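Local coordinates for protein D-xylonate dehydratase (Caulobacter crescentus, PDB 5OYN) that catalyses the dehydration of D-xylonate to 2-dehydro-3-deoxy-D-arabinonate in D-xylose degradation, and also dehydrates D-gluconate, using a [2Fe-2S] cluster and magnesium, at residues R39-G44 with E48-G53; P55-A60 with D256-D261; R17-D22 with A593-H598; E121-Y126 with V151-I156. One frame throughout, in Å; residues are numbered along the deposited sequence.

Interaction 1 (R39-G44 with E48-G53). With FES (Fe2/s2 (inorganic) cluster), chain H.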
loop_
_atom_site.group_PDB
_atom_site.type_symbol
_atom_site.label_atom_id
_atom_site.label_comp_id
_atom_site.label_asym_id
_atom_site.label_seq_id
_atom_site.Cartn_x
_atom_site.Cartn_y
_atom_site.Cartn_z
ATOM N N ARG A 39 10.946 6.559 -19.570
ATOM C CA ARG A 39 10.085 6.904 -18.445
ATOM C C ARG A 39 9.617 5.682 -17.663
ATOM O O ARG A 39 9.419 5.775 -16.447
ATOM C CB ARG A 39 8.881 7.702 -18.928
ATOM C CG ARG A 39 8.298 8.591 -17.847
ATOM C CD ARG A 39 9.265 9.686 -17.496
ATOM N NE ARG A 39 9.663 10.395 -18.710
ATOM C CZ ARG A 39 9.161 11.564 -19.100
ATOM N NH1 ARG A 39 8.238 12.172 -18.360
ATOM N NH2 ARG A 39 9.583 12.130 -20.230
ATOM N N PHE A 40 9.442 4.536 -18.322
ATOM C CA PHE A 40 9.098 3.309 -17.616
ATOM C C PHE A 40 10.101 2.942 -16.533
ATOM O O PHE A 40 9.869 1.977 -15.801
ATOM C CB PHE A 40 8.991 2.146 -18.600
ATOM C CG PHE A 40 7.611 1.909 -19.082
ATOM C CD1 PHE A 40 6.550 1.925 -18.197
ATOM C CD2 PHE A 40 7.361 1.688 -20.419
ATOM C CE1 PHE A 40 5.272 1.719 -18.630
ATOM C CE2 PHE A 40 6.079 1.475 -20.858
ATOM C CZ PHE A 40 5.034 1.494 -19.962
ATOM N N MET A 41 11.214 3.651 -16.426
ATOM C CA MET A 41 12.205 3.364 -15.400
ATOM C C MET A 41 12.179 4.392 -14.282
ATOM O O MET A 41 13.079 4.394 -13.436
ATOM C CB MET A 41 13.604 3.289 -16.020
ATOM C CG MET A 41 13.710 2.334 -17.205
ATOM S SD MET A 41 15.391 2.053 -17.796
ATOM C CE MET A 41 16.320 3.208 -16.770
ATOM N N ASN A 42 11.164 5.254 -14.243
ATOM C CA ASN A 42 11.217 6.407 -13.357
ATOM C C ASN A 42 10.745 6.094 -11.946
ATOM O O ASN A 42 10.831 6.968 -11.076
ATOM C CB ASN A 42 10.448 7.584 -13.988
ATOM C CG ASN A 42 8.987 7.716 -13.529
ATOM O OD1 ASN A 42 8.376 6.803 -12.951
ATOM N ND2 ASN A 42 8.416 8.892 -13.810
ATOM N N TYR A 43 10.259 4.876 -11.695
ATOM C CA TYR A 43 10.008 4.421 -10.333
ATOM C C TYR A 43 10.806 3.175 -9.988
ATOM O O TYR A 43 10.445 2.460 -9.051
ATOM C CB TYR A 43 8.521 4.174 -10.085
ATOM C CG TYR A 43 7.814 3.254 -11.068
ATOM C CD1 TYR A 43 7.280 3.756 -12.253
ATOM C CD2 TYR A 43 7.640 1.902 -10.789
ATOM C CE1 TYR A 43 6.616 2.932 -13.147
ATOM C CE2 TYR A 43 6.972 1.072 -11.681
ATOM C CZ TYR A 43 6.463 1.598 -12.853
ATOM O OH TYR A 43 5.810 0.795 -13.739
ATOM N N GLY A 44 11.882 2.899 -10.721
ATOM C CA GLY A 44 12.872 1.931 -10.288
ATOM C C GLY A 44 12.998 0.652 -11.099
ATOM O O GLY A 44 13.762 -0.233 -10.696
ATOM N N GLU A 48 17.633 -3.867 -17.449
ATOM C CA GLU A 48 17.704 -5.300 -17.709
ATOM C C GLU A 48 16.327 -5.943 -17.667
ATOM O O GLU A 48 16.092 -6.940 -18.352
ATOM C CB GLU A 48 18.650 -5.964 -16.712
ATOM C CG GLU A 48 17.979 -6.534 -15.491
ATOM C CD GLU A 48 18.956 -7.267 -14.588
ATOM O OE1 GLU A 48 18.681 -8.438 -14.229
ATOM O OE2 GLU A 48 20.000 -6.668 -14.246
ATOM N N GLU A 49 15.397 -5.375 -16.902
ATOM C CA GLU A 49 14.037 -5.900 -16.892
ATOM C C GLU A 49 13.355 -5.669 -18.229
ATOM O O GLU A 49 12.825 -6.605 -18.837
ATOM C CB GLU A 49 13.230 -5.252 -15.775
ATOM C CG GLU A 49 13.473 -5.853 -14.412
ATOM C CD GLU A 49 12.973 -4.950 -13.315
ATOM O OE1 GLU A 49 13.563 -3.861 -13.146
ATOM O OE2 GLU A 49 11.982 -5.322 -12.641
ATOM N N LEU A 50 13.364 -4.430 -18.707
ATOM C CA LEU A 50 12.621 -4.083 -19.909
ATOM C C LEU A 50 13.313 -4.517 -21.196
ATOM O O LEU A 50 12.701 -4.427 -22.266
ATOM C CB LEU A 50 12.370 -2.572 -19.947
ATOM C CG LEU A 50 11.410 -2.022 -18.889
ATOM C CD1 LEU A 50 11.637 -0.527 -18.648
ATOM C CD2 LEU A 50 9.967 -2.294 -19.285
ATOM N N ARG A 51 14.555 -4.993 -21.127
ATOM C CA ARG A 51 15.327 -5.288 -22.329
ATOM C C ARG A 51 15.792 -6.738 -22.404
ATOM O O ARG A 51 16.570 -7.082 -23.298
ATOM C CB ARG A 51 16.534 -4.349 -22.420
ATOM C CG ARG A 51 16.168 -2.875 -22.547
ATOM C CD ARG A 51 17.032 -2.192 -23.596
ATOM N NE ARG A 51 18.418 -2.068 -23.150
ATOM C CZ ARG A 51 19.429 -1.712 -23.936
ATOM N NH1 ARG A 51 19.211 -1.447 -25.215
ATOM N NH2 ARG A 51 20.657 -1.621 -23.444
ATOM N N SER A 52 15.340 -7.591 -21.497
ATOM C CA SER A 52 15.752 -8.985 -21.488
ATOM C C SER A 52 14.817 -9.887 -22.282
ATOM O O SER A 52 15.023 -11.106 -22.306
ATOM C CB SER A 52 15.837 -9.490 -20.048
ATOM O OG SER A 52 14.539 -9.504 -19.471
ATOM N N GLY A 53 13.791 -9.332 -22.916
ATOM C CA GLY A 53 12.899 -10.151 -23.702
ATOM C C GLY A 53 11.864 -10.931 -22.926
ATOM O O GLY A 53 11.196 -11.787 -23.518
HETATM FE FE1 FES H . 4.249 11.937 -19.499
HETATM FE FE2 FES H . 6.246 13.841 -20.938
HETATM S S1 FES H . 5.787 11.687 -21.055
HETATM S S2 FES H . 4.771 14.067 -19.314
#
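Leu50 reaches from helix 47-51 to the turns that follow helix 30-39 and sets one methyl, CD1, against both Phe40 and Met41. CD1 lies 3.8 Å from Phe40 CB, and it is equally close to Met41 CG. Phe40 touches with its CB alone: its ring leads away to meet Phe100 of the second subunit edge-to-face. On the other side of the turn, Arg39 can be followed outward. Its CB, CG and CD form a spacer, bent at chi2 (67°) and chi3 (53°), that carries the guanidinium to a [2Fe-2S] cluster. NE, itself hydrogen-bonded close by along the chain, leads to CZ, 3.9 Å from the cluster's S1, which lies over one face of the group. NH1 comes within 3.7 Å of FE2, and NH2 within 3.8 Å of the same iron. Arg39 also packs on Cys210 of the second subunit, consistent with the cluster being that subunit's. A methionine in place of Arg39 would probably leave the cluster without the positive charge now beside it. No hydrogen bond joins the two segments, so the short connection is closed by apolar packing, while the charged group of Arg39 is turned to an iron-sulfur centre whose electrostatics it may tune.

Interaction 2 (P55-A60 with D256-D261); sequences PIIGIA and DLAYDD
Tyr259 swings its ring to Pro55 through a chi1 of -86°, and a chi2 of 97° sets the plane of the ring; although its CB does not point at Pro55, the end of the side chain comes nearer. The two side chains cross at about a right angle, and the pyrrolidine meets the hydroxyl end of the tyrosine obliquely. Pro55 CD is 3.7 Å from Tyr259 OH, and Pro55 CG lies 3.9 Å from Tyr259 CE1. Next to this, Ala258 presents its methyl, with CB 4.2 Å from Pro55 CB. Ile57, two residues further along, adds its end: CD1 comes to 4.4 Å from Ala258 CB. Everything across the contact is van der Waals packing. The ring of Tyr259 also meets Phe18 edge-to-face, so an alanine in place of Tyr259 would probably open a gap beside Pro55 and leave Phe18 without its aromatic partner. Strand 56-61, which starts just after Pro55, runs between strands 90-95 and 130-135 in the parallel sheet. The last turn of helix 241-259 packs against the strand's beginning, with Ala258 also touching Ala130 of the adjoining strand, while Ile57 is in contact with Ile84 of helix 73-87 as well.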
loop_
_atom_site.group_PDB
_atom_site.type_symbol
_atom_site.label_atom_id
_atom_site.label_comp_id
_atom_site.label_asym_id
_atom_site.label_seq_id
_atom_site.Cartn_x
_atom_site.Cartn_y
_atom_site.Cartn_z
ATOM N N PRO A 55 8.134 -11.209 -21.290
ATOM C CA PRO A 55 6.890 -10.561 -21.728
ATOM C C PRO A 55 6.347 -9.592 -20.685
ATOM O O PRO A 55 6.370 -9.850 -19.477
ATOM C CB PRO A 55 5.932 -11.736 -21.954
ATOM C CG PRO A 55 6.429 -12.802 -21.033
ATOM C CD PRO A 55 7.907 -12.580 -20.795
ATOM N N ILE A 56 5.882 -8.447 -21.173
ATOM C CA ILE A 56 5.189 -7.476 -20.337
ATOM C C ILE A 56 3.779 -8.001 -20.120
ATOM O O ILE A 56 2.994 -8.088 -21.068
ATOM C CB ILE A 56 5.158 -6.088 -20.983
ATOM C CG1 ILE A 56 6.560 -5.638 -21.408
ATOM C CG2 ILE A 56 4.540 -5.103 -20.027
ATOM C CD1 ILE A 56 7.656 -5.881 -20.370
ATOM N N ILE A 57 3.453 -8.351 -18.877
ATOM C CA ILE A 57 2.127 -8.842 -18.519
ATOM C C ILE A 57 1.309 -7.681 -17.963
ATOM O O ILE A 57 1.582 -7.187 -16.871
ATOM C CB ILE A 57 2.199 -9.992 -17.507
ATOM C CG1 ILE A 57 3.244 -11.023 -17.943
ATOM C CG2 ILE A 57 0.814 -10.625 -17.359
ATOM C CD1 ILE A 57 2.763 -11.929 -19.056
ATOM N N GLY A 58 0.299 -7.235 -18.700
ATOM C CA GLY A 58 -0.638 -6.290 -18.138
ATOM C C GLY A 58 -1.523 -6.947 -17.095
ATOM O O GLY A 58 -1.818 -8.143 -17.155
ATOM N N ILE A 59 -1.923 -6.157 -16.101
ATOM C CA ILE A 59 -2.935 -6.547 -15.123
ATOM C C ILE A 59 -3.995 -5.452 -15.165
ATOM O O ILE A 59 -3.722 -4.305 -14.791
ATOM C CB ILE A 59 -2.353 -6.724 -13.703
ATOM C CG1 ILE A 59 -1.180 -7.700 -13.715
ATOM C CG2 ILE A 59 -3.387 -7.282 -12.734
ATOM C CD1 ILE A 59 -0.495 -7.824 -12.374
ATOM N N ALA A 60 -5.190 -5.782 -15.651
ATOM C CA ALA A 60 -6.244 -4.773 -15.774
ATOM C C ALA A 60 -6.985 -4.701 -14.444
ATOM O O ALA A 60 -7.848 -5.535 -14.147
ATOM C CB ALA A 60 -7.176 -5.074 -16.937
ATOM N N ASP A 256 3.022 -18.424 -19.126
ATOM C CA ASP A 256 2.918 -19.619 -19.959
ATOM C C ASP A 256 2.057 -19.352 -21.192
ATOM O O ASP A 256 2.474 -19.611 -22.325
ATOM C CB ASP A 256 2.324 -20.768 -19.146
ATOM C CG ASP A 256 3.324 -21.418 -18.215
ATOM O OD1 ASP A 256 4.545 -21.349 -18.491
ATOM O OD2 ASP A 256 2.870 -22.019 -17.210
ATOM N N LEU A 257 0.852 -18.816 -20.987
ATOM C CA LEU A 257 -0.014 -18.483 -22.107
ATOM C C LEU A 257 0.635 -17.479 -23.047
ATOM O O LEU A 257 0.300 -17.438 -24.235
ATOM C CB LEU A 257 -1.344 -17.923 -21.607
ATOM C CG LEU A 257 -2.309 -18.780 -20.800
ATOM C CD1 LEU A 257 -3.570 -17.964 -20.593
ATOM C CD2 LEU A 257 -2.626 -20.071 -21.532
ATOM N N ALA A 258 1.534 -16.642 -22.541
ATOM C CA ALA A 258 2.206 -15.697 -23.426
ATOM C C ALA A 258 3.243 -16.400 -24.290
ATOM O O ALA A 258 3.393 -16.067 -25.470
ATOM C CB ALA A 258 2.859 -14.576 -22.619
ATOM N N TYR A 259 3.950 -17.381 -23.729
ATOM C CA TYR A 259 4.979 -18.069 -24.495
ATOM C C TYR A 259 4.363 -19.031 -25.505
ATOM O O TYR A 259 4.722 -19.012 -26.689
ATOM C CB TYR A 259 5.942 -18.790 -23.551
ATOM C CG TYR A 259 7.067 -17.880 -23.069
ATOM C CD1 TYR A 259 6.986 -17.227 -21.848
ATOM C CD2 TYR A 259 8.195 -17.651 -23.849
ATOM C CE1 TYR A 259 8.001 -16.396 -21.404
ATOM C CE2 TYR A 259 9.218 -16.815 -23.407
ATOM C CZ TYR A 259 9.112 -16.191 -22.184
ATOM O OH TYR A 259 10.110 -15.357 -21.722
ATOM N N ASP A 260 3.409 -19.856 -25.063
ATOM C CA ASP A 260 2.720 -20.773 -25.963
ATOM C C ASP A 260 1.746 -20.072 -26.889
ATOM O O ASP A 260 1.177 -20.732 -27.755
ATOM C CB ASP A 260 1.976 -21.844 -25.168
ATOM C CG ASP A 260 2.878 -22.552 -24.188
ATOM O OD1 ASP A 260 4.118 -22.425 -24.340
ATOM O OD2 ASP A 260 2.361 -23.215 -23.261
ATOM N N ASP A 261 1.522 -18.773 -26.715
ATOM C CA ASP A 261 0.761 -17.973 -27.672
ATOM C C ASP A 261 -0.716 -18.393 -27.733
ATOM O O ASP A 261 -1.334 -18.373 -28.798
ATOM C CB ASP A 261 1.413 -18.038 -29.055
ATOM C CG ASP A 261 1.151 -16.802 -29.888
ATOM O OD1 ASP A 261 0.886 -15.728 -29.305
ATOM O OD2 ASP A 261 1.203 -16.914 -31.133
#

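Interaction 3 (R17-D22 with A593-H598)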
loop_
_atom_site.group_PDB
_atom_site.type_symbol
_atom_site.label_atom_id
_atom_site.label_comp_id
_atom_site.label_asym_id
_atom_site.label_seq_id
_atom_site.Cartn_x
_atom_site.Cartn_y
_atom_site.Cartn_z
ATOM N N ARG A 17 9.763 -13.170 -29.929
ATOM C CA ARG A 17 9.829 -11.715 -30.022
ATOM C C ARG A 17 8.417 -11.205 -29.767
ATOM O O ARG A 17 7.554 -11.244 -30.653
ATOM C CB ARG A 17 10.375 -11.249 -31.368
ATOM C CG ARG A 17 9.968 -9.809 -31.729
ATOM C CD ARG A 17 10.930 -9.137 -32.685
ATOM N NE ARG A 17 12.125 -8.674 -31.991
ATOM C CZ ARG A 17 12.567 -7.421 -32.043
ATOM N NH1 ARG A 17 11.909 -6.515 -32.761
ATOM N NH2 ARG A 17 13.668 -7.071 -31.384
ATOM N N PHE A 18 8.180 -10.753 -28.538
ATOM C CA PHE A 18 6.883 -10.234 -28.157
ATOM C C PHE A 18 6.677 -8.834 -28.735
ATOM O O PHE A 18 7.632 -8.119 -29.042
ATOM C CB PHE A 18 6.774 -10.218 -26.643
ATOM C CG PHE A 18 6.926 -11.569 -26.007
ATOM C CD1 PHE A 18 5.865 -12.458 -25.980
ATOM C CD2 PHE A 18 8.116 -11.936 -25.404
ATOM C CE1 PHE A 18 5.993 -13.697 -25.375
ATOM C CE2 PHE A 18 8.251 -13.175 -24.797
ATOM C CZ PHE A 18 7.186 -14.061 -24.791
ATOM N N ARG A 19 5.412 -8.438 -28.893
ATOM C CA ARG A 19 5.149 -7.105 -29.434
ATOM C C ARG A 19 5.761 -6.014 -28.566
ATOM O O ARG A 19 6.041 -4.913 -29.058
ATOM C CB ARG A 19 3.652 -6.871 -29.574
ATOM C CG ARG A 19 2.872 -7.562 -28.510
ATOM C CD ARG A 19 1.407 -7.497 -28.803
ATOM N NE ARG A 19 0.806 -6.234 -28.392
ATOM C CZ ARG A 19 0.391 -5.307 -29.241
ATOM N NH1 ARG A 19 0.540 -5.504 -30.549
ATOM N NH2 ARG A 19 -0.168 -4.191 -28.786
ATOM N N SER A 20 5.951 -6.286 -27.270
ATOM C CA SER A 20 6.674 -5.346 -26.421
ATOM C C SER A 20 8.005 -4.966 -27.054
ATOM O O SER A 20 8.374 -3.786 -27.074
ATOM C CB SER A 20 6.885 -5.939 -25.025
ATOM O OG SER A 20 7.197 -7.322 -25.064
ATOM N N ARG A 21 8.718 -5.948 -27.621
ATOM C CA ARG A 21 10.017 -5.686 -28.232
ATOM C C ARG A 21 9.951 -4.634 -29.328
ATOM O O ARG A 21 10.973 -4.023 -29.635
ATOM C CB ARG A 21 10.619 -6.975 -28.792
ATOM C CG ARG A 21 10.828 -8.074 -27.748
ATOM C CD ARG A 21 11.866 -7.663 -26.695
ATOM N NE ARG A 21 11.293 -7.547 -25.345
ATOM C CZ ARG A 21 11.967 -7.131 -24.271
ATOM N NH1 ARG A 21 13.249 -6.800 -24.382
ATOM N NH2 ARG A 21 11.371 -7.067 -23.081
ATOM N N ASP A 22 8.783 -4.381 -29.916
ATOM C CA ASP A 22 8.733 -3.312 -30.904
ATOM C C ASP A 22 8.855 -1.929 -30.273
ATOM O O ASP A 22 9.130 -0.954 -30.983
ATOM C CB ASP A 22 7.457 -3.396 -31.731
ATOM C CG ASP A 22 7.484 -2.444 -32.921
ATOM O OD1 ASP A 22 8.279 -2.677 -33.866
ATOM O OD2 ASP A 22 6.729 -1.445 -32.893
ATOM N N ALA A 593 -2.740 -8.318 -34.580
ATOM C CA ALA A 593 -2.007 -8.808 -35.739
ATOM C C ALA A 593 -1.237 -7.690 -36.430
ATOM O O ALA A 593 -0.136 -7.926 -36.943
ATOM C CB ALA A 593 -2.966 -9.478 -36.719
ATOM N N LYS A 594 -1.791 -6.479 -36.455
ATOM C CA LYS A 594 -1.135 -5.329 -37.059
ATOM C C LYS A 594 -0.607 -4.407 -35.969
ATOM O O LYS A 594 -1.265 -4.195 -34.946
ATOM C CB LYS A 594 -2.092 -4.569 -37.984
ATOM C CG LYS A 594 -1.479 -3.332 -38.640
ATOM C CD LYS A 594 -0.805 -3.652 -39.978
ATOM C CE LYS A 594 -0.751 -2.426 -40.888
ATOM N NZ LYS A 594 -0.831 -1.135 -40.132
ATOM N N LEU A 595 0.588 -3.880 -36.175
ATOM C CA LEU A 595 1.164 -2.942 -35.227
ATOM C C LEU A 595 0.521 -1.574 -35.399
ATOM O O LEU A 595 -0.184 -1.320 -36.376
ATOM C CB LEU A 595 2.671 -2.871 -35.430
ATOM C CG LEU A 595 3.446 -3.958 -34.695
ATOM C CD1 LEU A 595 4.935 -3.782 -34.918
ATOM C CD2 LEU A 595 3.109 -3.921 -33.213
ATOM N N PRO A 596 0.711 -0.673 -34.437
ATOM C CA PRO A 596 0.312 0.723 -34.665
ATOM C C PRO A 596 1.507 1.614 -35.006
ATOM O O PRO A 596 2.662 1.273 -34.706
ATOM C CB PRO A 596 -0.342 1.112 -33.335
ATOM C CG PRO A 596 0.354 0.231 -32.302
ATOM C CD PRO A 596 1.017 -0.930 -33.018
ATOM N N ARG A 597 1.245 2.752 -35.648
ATOM C CA ARG A 597 2.326 3.651 -36.027
ATOM C C ARG A 597 3.045 4.173 -34.789
ATOM O O ARG A 597 2.467 4.273 -33.707
ATOM C CB ARG A 597 1.785 4.829 -36.835
ATOM C CG ARG A 597 0.571 4.520 -37.678
ATOM C CD ARG A 597 -0.104 5.813 -38.099
ATOM N NE ARG A 597 0.713 6.576 -39.041
ATOM C CZ ARG A 597 0.230 7.484 -39.886
ATOM N NH1 ARG A 597 -1.073 7.753 -39.909
ATOM N NH2 ARG A 597 1.051 8.130 -40.706
ATOM N N HIS A 598 4.320 4.511 -34.956
ATOM C CA HIS A 598 5.038 5.196 -33.891
ATOM C C HIS A 598 4.401 6.564 -33.627
ATOM O O HIS A 598 3.680 7.115 -34.465
ATOM C CB HIS A 598 6.519 5.335 -34.253
ATOM C CG HIS A 598 7.266 4.035 -34.253
ATOM N ND1 HIS A 598 7.658 3.399 -33.095
ATOM C CD2 HIS A 598 7.689 3.250 -35.273
ATOM C CE1 HIS A 598 8.287 2.278 -33.401
ATOM N NE2 HIS A 598 8.320 2.163 -34.717
#
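The lead-in and first turn of helix 21-24 meet the C-terminal tail of the same chain here, Asp22 and Arg19 facing Leu595 and His598 next to the second subunit. Leu595 approaches Asp22 from the opposite direction and sets its CD1 methyl against the carboxylate, 3.5 Å from Asp22 CG. Its other methyl, CD2, is 4.0 Å from Arg19 NH1, the two side chains running alongside in opposite directions. With chi1 at -170°, Asp22 carries its CG away from the backbone N and out to the tail. OD2 of Asp22 lies 4.1 Å from His598 CE1, the carboxylate and imidazole planes being 29° apart. Asp22 OD2 finds its charged mate in Arg105 of the second subunit, as a salt bridge, and that arginine also donates to the carbonyl oxygens of Pro596 and Arg597. Arg19 is tied elsewhere, its NE to Ile128 O and its NH2 to His124 O, while His598 ND1 is hydrogen-bonded to Tyr36 OH. No hydrogen bond links the two segments directly: a leucine fits between polar groups whose strong bonds lie elsewhere, and one arginine of a neighbouring subunit grips both the Asp22 carboxylate and the backbone of the tail.

Interaction 4 (E121-Y126 with V151-I156)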
loop_
_atom_site.group_PDB
_atom_site.type_symbol
_atom_site.label_atom_id
_atom_site.label_comp_id
_atom_site.label_asym_id
_atom_site.label_seq_id
_atom_site.Cartn_x
_atom_site.Cartn_y
_atom_site.Cartn_z
ATOM N N GLU A 121 -8.010 0.077 -26.411
ATOM C CA GLU A 121 -7.020 1.123 -26.660
ATOM C C GLU A 121 -5.734 0.855 -25.878
ATOM O O GLU A 121 -4.638 0.882 -26.441
ATOM C CB GLU A 121 -7.588 2.497 -26.295
ATOM C CG GLU A 121 -8.506 3.154 -27.343
ATOM C CD GLU A 121 -8.171 2.795 -28.798
ATOM O OE1 GLU A 121 -8.732 1.792 -29.297
ATOM O OE2 GLU A 121 -7.385 3.525 -29.452
ATOM N N THR A 122 -5.864 0.565 -24.579
ATOM C CA THR A 122 -4.708 0.286 -23.730
ATOM C C THR A 122 -3.989 -0.989 -24.163
ATOM O O THR A 122 -2.770 -0.985 -24.368
ATOM C CB THR A 122 -5.159 0.182 -22.265
ATOM O OG1 THR A 122 -5.833 1.385 -21.882
ATOM C CG2 THR A 122 -3.982 -0.070 -21.329
ATOM N N LEU A 123 -4.725 -2.102 -24.290
ATOM C CA LEU A 123 -4.085 -3.379 -24.626
ATOM C C LEU A 123 -3.356 -3.305 -25.960
ATOM O O LEU A 123 -2.271 -3.881 -26.124
ATOM C CB LEU A 123 -5.120 -4.496 -24.676
ATOM C CG LEU A 123 -5.750 -4.973 -23.374
ATOM C CD1 LEU A 123 -6.601 -6.198 -23.671
ATOM C CD2 LEU A 123 -4.685 -5.291 -22.358
ATOM N N HIS A 124 -3.932 -2.597 -26.926
ATOM C CA HIS A 124 -3.331 -2.519 -28.246
ATOM C C HIS A 124 -2.313 -1.393 -28.371
ATOM O O HIS A 124 -1.364 -1.520 -29.154
ATOM C CB HIS A 124 -4.429 -2.354 -29.296
ATOM C CG HIS A 124 -3.907 -2.234 -30.688
ATOM N ND1 HIS A 124 -3.347 -3.296 -31.365
ATOM C CD2 HIS A 124 -3.831 -1.170 -31.523
ATOM C CE1 HIS A 124 -2.960 -2.894 -32.561
ATOM N NE2 HIS A 124 -3.245 -1.610 -32.683
ATOM N N GLY A 125 -2.465 -0.309 -27.595
ATOM C CA GLY A 125 -1.652 0.890 -27.695
ATOM C C GLY A 125 -0.372 0.941 -26.886
ATOM O O GLY A 125 0.417 1.875 -27.076
ATOM N N TYR A 126 -0.122 -0.020 -26.005
ATOM C CA TYR A 126 1.052 -0.015 -25.145
ATOM C C TYR A 126 1.815 -1.318 -25.322
ATOM O O TYR A 126 1.278 -2.288 -25.864
ATOM C CB TYR A 126 0.652 0.170 -23.673
ATOM C CG TYR A 126 0.074 1.531 -23.374
ATOM C CD1 TYR A 126 -1.301 1.746 -23.416
ATOM C CD2 TYR A 126 0.899 2.603 -23.062
ATOM C CE1 TYR A 126 -1.839 2.996 -23.145
ATOM C CE2 TYR A 126 0.379 3.850 -22.787
ATOM C CZ TYR A 126 -0.989 4.046 -22.827
ATOM O OH TYR A 126 -1.511 5.294 -22.559
ATOM N N VAL A 151 -8.653 -7.442 -29.237
ATOM C CA VAL A 151 -7.224 -7.276 -29.453
ATOM C C VAL A 151 -6.562 -8.627 -29.664
ATOM O O VAL A 151 -5.670 -8.770 -30.509
ATOM C CB VAL A 151 -6.608 -6.496 -28.283
ATOM C CG1 VAL A 151 -5.082 -6.517 -28.354
ATOM C CG2 VAL A 151 -7.139 -5.073 -28.301
ATOM N N ASN A 152 -7.006 -9.639 -28.923
ATOM C CA ASN A 152 -6.549 -11.017 -29.097
ATOM C C ASN A 152 -5.055 -11.144 -28.803
ATOM O O ASN A 152 -4.252 -11.498 -29.666
ATOM C CB ASN A 152 -6.880 -11.548 -30.498
ATOM C CG ASN A 152 -6.867 -13.066 -30.564
ATOM O OD1 ASN A 152 -7.306 -13.742 -29.633
ATOM N ND2 ASN A 152 -6.373 -13.609 -31.670
ATOM N N ILE A 153 -4.698 -10.835 -27.560
ATOM C CA ILE A 153 -3.408 -11.247 -27.003
ATOM C C ILE A 153 -3.726 -12.250 -25.901
ATOM O O ILE A 153 -4.849 -12.231 -25.377
ATOM C CB ILE A 153 -2.599 -10.051 -26.476
ATOM C CG1 ILE A 153 -3.456 -9.164 -25.575
ATOM C CG2 ILE A 153 -2.038 -9.229 -27.610
ATOM C CD1 ILE A 153 -2.624 -8.300 -24.620
ATOM N N PRO A 154 -2.807 -13.142 -25.527
ATOM C CA PRO A 154 -3.142 -14.152 -24.509
ATOM C C PRO A 154 -3.660 -13.505 -23.228
ATOM O O PRO A 154 -3.071 -12.557 -22.704
ATOM C CB PRO A 154 -1.819 -14.890 -24.285
ATOM C CG PRO A 154 -0.980 -14.581 -25.483
ATOM C CD PRO A 154 -1.414 -13.252 -25.990
ATOM N N ALA A 155 -4.797 -14.012 -22.748
ATOM C CA ALA A 155 -5.544 -13.428 -21.646
ATOM C C ALA A 155 -5.927 -14.513 -20.654
ATOM O O ALA A 155 -5.899 -15.703 -20.967
ATOM C CB ALA A 155 -6.805 -12.724 -22.141
ATOM N N ILE A 156 -6.294 -14.092 -19.447
ATOM C CA ILE A 156 -6.777 -15.022 -18.429
ATOM C C ILE A 156 -7.559 -14.208 -17.410
ATOM O O ILE A 156 -7.183 -13.076 -17.081
ATOM C CB ILE A 156 -5.603 -15.814 -17.804
ATOM C CG1 ILE A 156 -6.084 -17.000 -16.987
ATOM C CG2 ILE A 156 -4.661 -14.906 -16.992
ATOM C CD1 ILE A 156 -4.904 -17.768 -16.359
#
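Val151, at the end of helix 141-151, pushes both of its methyls at the last turn of helix 109-125. CG2 lies 4.0 Å from His124 CB and 4.2 Å from Leu123 CB, and CG1 is 4.2 Å from that same Leu123 CB. A chi1 of 170° places this fork, with CG1 opposite the backbone N and CG2 beside it. Farther out, Leu123 extends to Ile153, with its CD2 4.3 Å from Ile153 CD1. Around this group, Leu123 also packs on Phe94 and Val131 of the parallel sheet, and Ile153 on Ile128. The bend between Val151 and Ile153 is made at Asn152, whose positive phi (63°) takes the chain out of the helix. Its amide anchors that bend, OD1 accepting from Leu265 N and ND2 donating to Asp590 OD1. The chain then enters strand 155-159, hydrogen-bonded to strand 130-135. The contact joins the end of helix 109-125 to the end of helix 141-151 and the link after it, helices of consecutive beta-alpha units. His124 contributes its CB; its carbonyl oxygen accepts from Arg19. With no polar bond between the segments, their mutual hold rests on fit between aliphatic groups in the interior, while hydrogen bonds through the Asn152 amide hold the turn behind it.

Interactions 1, 2 and 4 are buried and apolar between their segments, whereas interaction 3 lies at the surface, with polar groups around a single leucine. Interactions 2 and 4 serve the same parallel sheet, their centres about 10 Å apart, and Leu257 of helix 241-259 packs on Pro154, Ala155 and Ile156 between them. Interaction 3 closes the chain almost end to end and encloses the other three in sequence; Arg19 ties it to the helix end of interaction 4, and Phe18 to Pro55 and Tyr259 of interaction 2. Interactions 1, 3 and 4 all touch the second subunit. Interaction 2 meets no other chain, and interaction 1 alone lies beside a cofactor.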